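PDB 1T6C: exopolyphosphatase from Aquifex aeolicus, which probably hydrolyses phosphoanhydride bonds, as in the exopolyphosphatase and guanosine pentaphosphate phosphohydrolase family, on an actin-like fold that binds calcium. Local coordinates for residues Y152-G157 / K204-I209; S133-G138 / K156-R161. One frame throughout, in Å; residues are numbered along the deposited sequence.

In the fold
Both contacts lie in one half of an actin-like fold and reach the same mixed six-stranded sheet, with centres about 8 Å apart and each about 18 Å from the centre of the chain. Along the chain the order is 133-138, 152-157, 156-161 and 204-209, so Lys156 and Gly157 belong to both. Contact 2 sits where helix 119-133 gives way to strand 139-146, against the hairpin turn between strands 149-156 and 159-166. Contact 1 takes the first of those hairpin strands to the approach of strand 208-212. Strand 139-146 runs between 149-156 and 208-212, and Thr208 OG1 bonds Glu137 O at 2.8 Å, joining the two contacts.

Contact 1: residues Y152-G157 / K204-I209; sequences YVFGKG and KPVDTI
Lys204 lies across the ring of Phe154 and meets it with its methylenes, not its charge. Starting at the root, Lys204 CB is 3.8 Å from Phe154 CE1, and CG passes slightly farther off, near CE1 and CZ. Lys204 CD then arrives over the middle of the ring, 3.7 Å from the Phe154 centroid and 9° off the normal, which is the geometry of a CH-pi contact. Lys204 CE moves on toward the opposite side, 4.0 Å from Phe154 CE2. The bend at chi4 (-17°) ends this otherwise extended run, and Lys204 NZ finishes 5.3 Å from the Phe154 ring centroid, so any cation-pi attraction is weak at best; Lys204 NZ also has a long, weak ion pair with Glu162 OE1.

Val206 approaches from another direction. Val206 CG1 sits near the plane of the Phe154 ring, 4.0 Å from Phe154 CD1 and about equally far from CE1, so one aromatic ring receives a lysine chain on a face and a valine methyl at its edge. With CG anti to its own carbonyl carbon (chi1 -61°), Phe154 sends the ring from strand 149-156 toward the loop before strand 208-212; the ring is also touched by Cys141 of strand 139-146 and Phe288 of helix 274-288. Replacing Phe154 by an alanine would probably leave the Lys204 methylenes and Val206 CG1 without their shared surface and open a gap beneath the loop. Spanning strand 139-146, which separates the two strands in the sheet, the contact depends on dispersion and CH-pi packing, with electrostatics at most a minor contributor.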
loop_
_atom_site.group_PDB
_atom_site.type_symbol
_atom_site.label_atom_id
_atom_site.label_comp_id
_atom_site.label_asym_id
_atom_site.label_seq_id
_atom_site.Cartn_x
_atom_site.Cartn_y
_atom_site.Cartn_z
ATOM N N TYR A 152 10.308 3.464 -2.584
ATOM C CA TYR A 152 11.395 2.572 -2.975
ATOM C C TYR A 152 12.256 2.311 -1.735
ATOM O O TYR A 152 12.916 3.225 -1.236
ATOM C CB TYR A 152 12.242 3.221 -4.100
ATOM C CG TYR A 152 11.466 3.296 -5.385
ATOM C CD1 TYR A 152 10.474 4.279 -5.553
ATOM C CD2 TYR A 152 11.639 2.361 -6.385
ATOM C CE1 TYR A 152 9.691 4.309 -6.701
ATOM C CE2 TYR A 152 10.853 2.367 -7.522
ATOM C CZ TYR A 152 9.900 3.339 -7.686
ATOM O OH TYR A 152 9.088 3.343 -8.795
ATOM N N VAL A 153 12.215 1.089 -1.229
ATOM C CA VAL A 153 12.839 0.753 0.047
ATOM C C VAL A 153 13.913 -0.265 -0.209
ATOM O O VAL A 153 13.627 -1.387 -0.612
ATOM C CB VAL A 153 11.844 0.193 1.071
ATOM C CG1 VAL A 153 12.460 0.226 2.460
ATOM C CG2 VAL A 153 10.567 1.015 1.055
ATOM N N PHE A 154 15.148 0.141 0.071
ATOM C CA PHE A 154 16.317 -0.673 -0.190
ATOM C C PHE A 154 16.859 -1.269 1.095
ATOM O O PHE A 154 16.965 -0.605 2.125
ATOM C CB PHE A 154 17.400 0.189 -0.818
ATOM C CG PHE A 154 17.010 0.804 -2.116
ATOM C CD1 PHE A 154 17.248 0.142 -3.321
ATOM C CD2 PHE A 154 16.423 2.036 -2.128
ATOM C CE1 PHE A 154 16.902 0.736 -4.525
ATOM C CE2 PHE A 154 16.066 2.645 -3.350
ATOM C CZ PHE A 154 16.295 1.992 -4.520
ATOM N N GLY A 155 17.199 -2.530 1.020
ATOM C CA GLY A 155 17.861 -3.186 2.136
ATOM C C GLY A 155 18.388 -4.560 1.823
ATOM O O GLY A 155 18.448 -4.982 0.685
ATOM N N LYS A 156 18.742 -5.274 2.881
ATOM C CA LYS A 156 19.117 -6.667 2.798
ATOM C C LYS A 156 18.601 -7.392 4.029
ATOM O O LYS A 156 18.770 -6.903 5.145
ATOM C CB LYS A 156 20.637 -6.808 2.741
ATOM C CG LYS A 156 21.117 -8.254 2.768
ATOM C CD LYS A 156 22.342 -8.424 1.887
ATOM C CE LYS A 156 23.145 -9.656 2.246
ATOM N NZ LYS A 156 23.029 -10.672 1.177
ATOM N N GLY A 157 17.945 -8.526 3.832
ATOM C CA GLY A 157 17.304 -9.223 4.928
ATOM C C GLY A 157 16.321 -8.256 5.600
ATOM O O GLY A 157 15.586 -7.533 4.906
ATOM N N LYS A 204 19.363 2.068 -8.415
ATOM C CA LYS A 204 20.478 1.471 -7.695
ATOM C C LYS A 204 20.587 0.002 -8.183
ATOM O O LYS A 204 19.579 -0.620 -8.585
ATOM C CB LYS A 204 20.223 1.496 -6.170
ATOM C CG LYS A 204 20.226 2.853 -5.536
ATOM C CD LYS A 204 20.035 2.743 -4.030
ATOM C CE LYS A 204 19.775 4.081 -3.357
ATOM N NZ LYS A 204 20.114 5.321 -4.133
ATOM N N PRO A 205 21.787 -0.582 -8.168
ATOM C CA PRO A 205 21.896 -2.010 -8.452
ATOM C C PRO A 205 21.196 -2.844 -7.380
ATOM O O PRO A 205 21.471 -2.678 -6.199
ATOM C CB PRO A 205 23.407 -2.272 -8.416
ATOM C CG PRO A 205 24.021 -0.945 -8.523
ATOM C CD PRO A 205 23.104 0.011 -7.873
ATOM N N VAL A 206 20.308 -3.735 -7.798
ATOM C CA VAL A 206 19.657 -4.645 -6.858
ATOM C C VAL A 206 19.570 -6.050 -7.425
ATOM O O VAL A 206 19.676 -6.245 -8.636
ATOM C CB VAL A 206 18.232 -4.153 -6.486
ATOM C CG1 VAL A 206 18.329 -2.787 -5.865
ATOM C CG2 VAL A 206 17.350 -4.154 -7.694
ATOM N N ASP A 207 19.444 -7.027 -6.533
ATOM C CA ASP A 207 19.254 -8.412 -6.909
ATOM C C ASP A 207 17.785 -8.737 -7.098
ATOM O O ASP A 207 17.442 -9.516 -7.963
ATOM C CB ASP A 207 19.807 -9.345 -5.846
ATOM C CG ASP A 207 21.309 -9.264 -5.749
ATOM O OD1 ASP A 207 21.940 -9.506 -6.804
ATOM O OD2 ASP A 207 21.903 -8.890 -4.718
ATOM N N THR A 208 16.917 -8.192 -6.236
ATOM C CA THR A 208 15.517 -8.586 -6.196
ATOM C C THR A 208 14.657 -7.337 -6.028
ATOM O O THR A 208 14.873 -6.556 -5.118
ATOM C CB THR A 208 15.225 -9.506 -4.991
ATOM O OG1 THR A 208 16.109 -10.637 -4.980
ATOM C CG2 THR A 208 13.778 -10.084 -5.057
ATOM N N ILE A 209 13.669 -7.203 -6.897
ATOM C CA ILE A 209 12.605 -6.216 -6.765
ATOM C C ILE A 209 11.331 -6.907 -6.325
ATOM O O ILE A 209 10.908 -7.895 -6.915
ATOM C CB ILE A 209 12.375 -5.468 -8.084
ATOM C CG1 ILE A 209 13.623 -4.644 -8.428
ATOM C CG2 ILE A 209 11.155 -4.571 -7.952
ATOM C CD1 ILE A 209 13.546 -3.930 -9.760
#

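Contact 2: residues S133-G138 / K156-R161; sequences SLKPEG and KGYKVR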
loop_
_atom_site.group_PDB
_atom_site.type_symbol
_atom_site.label_atom_id
_atom_site.label_comp_id
_atom_site.label_asym_id
_atom_site.label_seq_id
_atom_site.Cartn_x
_atom_site.Cartn_y
_atom_site.Cartn_z
ATOM N N SER A 133 7.483 -12.259 4.901
ATOM C CA SER A 133 6.578 -13.070 4.089
ATOM C C SER A 133 7.126 -13.605 2.792
ATOM O O SER A 133 6.509 -14.520 2.204
ATOM C CB SER A 133 5.297 -12.293 3.792
ATOM O OG SER A 133 5.524 -11.252 2.885
ATOM N N LEU A 134 8.266 -13.075 2.342
ATOM C CA LEU A 134 8.904 -13.521 1.098
ATOM C C LEU A 134 10.379 -13.868 1.244
ATOM O O LEU A 134 10.905 -14.624 0.421
ATOM C CB LEU A 134 8.762 -12.468 -0.006
ATOM C CG LEU A 134 7.351 -12.339 -0.616
ATOM C CD1 LEU A 134 7.335 -11.131 -1.558
ATOM C CD2 LEU A 134 6.932 -13.610 -1.349
ATOM N N LYS A 135 11.031 -13.288 2.235
ATOM C CA LYS A 135 12.478 -13.499 2.477
ATOM C C LYS A 135 13.294 -13.346 1.187
ATOM O O LYS A 135 14.051 -14.238 0.815
ATOM C CB LYS A 135 12.709 -14.866 3.175
ATOM C CG LYS A 135 11.984 -14.959 4.529
ATOM C CD LYS A 135 12.050 -16.321 5.257
ATOM C CE LYS A 135 10.708 -16.626 6.008
ATOM N NZ LYS A 135 10.280 -15.660 7.116
ATOM N N PRO A 136 13.150 -12.231 0.482
ATOM C CA PRO A 136 13.858 -12.051 -0.788
ATOM C C PRO A 136 15.375 -12.021 -0.545
ATOM O O PRO A 136 15.838 -11.535 0.483
ATOM C CB PRO A 136 13.362 -10.691 -1.273
ATOM C CG PRO A 136 12.974 -10.002 -0.041
ATOM C CD PRO A 136 12.350 -11.040 0.825
ATOM N N GLU A 137 16.119 -12.520 -1.524
ATOM C CA GLU A 137 17.565 -12.654 -1.400
ATOM C C GLU A 137 18.342 -11.487 -1.952
ATOM O O GLU A 137 17.912 -10.767 -2.855
ATOM C CB GLU A 137 18.016 -13.911 -2.139
ATOM C CG GLU A 137 17.665 -15.195 -1.434
ATOM C CD GLU A 137 18.190 -16.402 -2.176
ATOM O OE1 GLU A 137 17.950 -16.503 -3.401
ATOM O OE2 GLU A 137 18.846 -17.245 -1.536
ATOM N N GLY A 138 19.552 -11.320 -1.425
ATOM C CA GLY A 138 20.446 -10.310 -1.899
ATOM C C GLY A 138 20.010 -8.910 -1.547
ATOM O O GLY A 138 19.352 -8.693 -0.535
ATOM N N LYS A 156 18.742 -5.274 2.881
ATOM C CA LYS A 156 19.117 -6.667 2.798
ATOM C C LYS A 156 18.601 -7.392 4.029
ATOM O O LYS A 156 18.770 -6.903 5.145
ATOM C CB LYS A 156 20.637 -6.808 2.741
ATOM C CG LYS A 156 21.117 -8.254 2.768
ATOM C CD LYS A 156 22.342 -8.424 1.887
ATOM C CE LYS A 156 23.145 -9.656 2.246
ATOM N NZ LYS A 156 23.029 -10.672 1.177
ATOM N N GLY A 157 17.945 -8.526 3.832
ATOM C CA GLY A 157 17.304 -9.223 4.928
ATOM C C GLY A 157 16.321 -8.256 5.600
ATOM O O GLY A 157 15.586 -7.533 4.906
ATOM N N TYR A 158 16.333 -8.189 6.917
ATOM C CA TYR A 158 15.388 -7.331 7.636
ATOM C C TYR A 158 15.871 -5.882 7.797
ATOM O O TYR A 158 15.151 -5.030 8.385
ATOM C CB TYR A 158 15.116 -7.933 9.003
ATOM C CG TYR A 158 14.091 -9.027 9.036
ATOM C CD1 TYR A 158 14.398 -10.308 8.657
ATOM C CD2 TYR A 158 12.785 -8.769 9.429
ATOM C CE1 TYR A 158 13.471 -11.311 8.720
ATOM C CE2 TYR A 158 11.863 -9.763 9.481
ATOM C CZ TYR A 158 12.188 -11.026 9.126
ATOM O OH TYR A 158 11.257 -12.039 9.189
ATOM N N LYS A 159 17.070 -5.576 7.282
ATOM C CA LYS A 159 17.689 -4.285 7.477
ATOM C C LYS A 159 17.364 -3.347 6.344
ATOM O O LYS A 159 17.688 -3.618 5.212
ATOM C CB LYS A 159 19.227 -4.420 7.562
ATOM C CG LYS A 159 19.908 -3.113 7.831
ATOM C CD LYS A 159 21.399 -3.256 8.120
ATOM C CE LYS A 159 22.232 -2.912 6.929
ATOM N NZ LYS A 159 23.672 -3.325 7.146
ATOM N N VAL A 160 16.717 -2.242 6.654
ATOM C CA VAL A 160 16.519 -1.184 5.686
ATOM C C VAL A 160 17.747 -0.274 5.676
ATOM O O VAL A 160 18.191 0.191 6.733
ATOM C CB VAL A 160 15.273 -0.385 6.053
ATOM C CG1 VAL A 160 15.088 0.836 5.156
ATOM C CG2 VAL A 160 14.032 -1.297 5.980
ATOM N N ARG A 161 18.280 -0.023 4.484
ATOM C CA ARG A 161 19.345 0.964 4.278
ATOM C C ARG A 161 18.867 2.335 3.920
ATOM O O ARG A 161 19.393 3.340 4.393
ATOM C CB ARG A 161 20.247 0.488 3.171
ATOM C CG ARG A 161 21.151 -0.569 3.655
ATOM C CD ARG A 161 22.614 -0.401 3.207
ATOM N NE ARG A 161 23.283 -1.669 3.437
ATOM C CZ ARG A 161 23.064 -2.736 2.712
ATOM N NH1 ARG A 161 22.195 -2.709 1.712
ATOM N NH2 ARG A 161 23.690 -3.851 3.004
HETATM O O HOH W 1 12.071 -14.574 8.734
HETATM O O HOH W 2 17.972 -10.051 1.337
HETATM O O HOH W 3 20.631 -12.876 0.731
#
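Van der Waals packing sets the methylenes of Lys156 against the carbonyl of Gly138: CB, CG and CD of the lysine run past it, and the nearest approach is Lys156 CG to Gly138 O, 3.8 Å. Lys156 has two conformers; in the one described here, Lys156 CG is anti to the backbone N (chi1 175°), and bends at chi2 and chi4 turn NZ toward Gly138.

Water carries the polar part. One molecule donates to Pro136 O and to Gly138 O, each at 2.7 Å, while accepting from Gly157 N, so a single site ties two carbonyls of the loop to the turn. A second accepts from Gly138 N and, weakly and in this conformer, from Lys156 NZ at 3.3 Å. A third lies in the plane of the Tyr158 ring at its edge, 2.7 Å from Tyr158 OH, and accepts from Lys135 NZ at 2.6 Å; that ammonium group also bonds Tyr132 O directly.

Backbone bonds shape residues 156-159: Lys156 N to Lys159 O and Lys159 N to Lys156 O, both 3.0 Å, close the turn. Gly157 holds the positive phi (56°) that its first corner requires, and Tyr127 OH bonds its carbonyl. Paired bonds of this kind mark a two-residue beta hairpin with a type II' turn, here joining strands 149-156 and 159-166 and bridged by water to the loop that leads from helix 119-133 into strand 139-146.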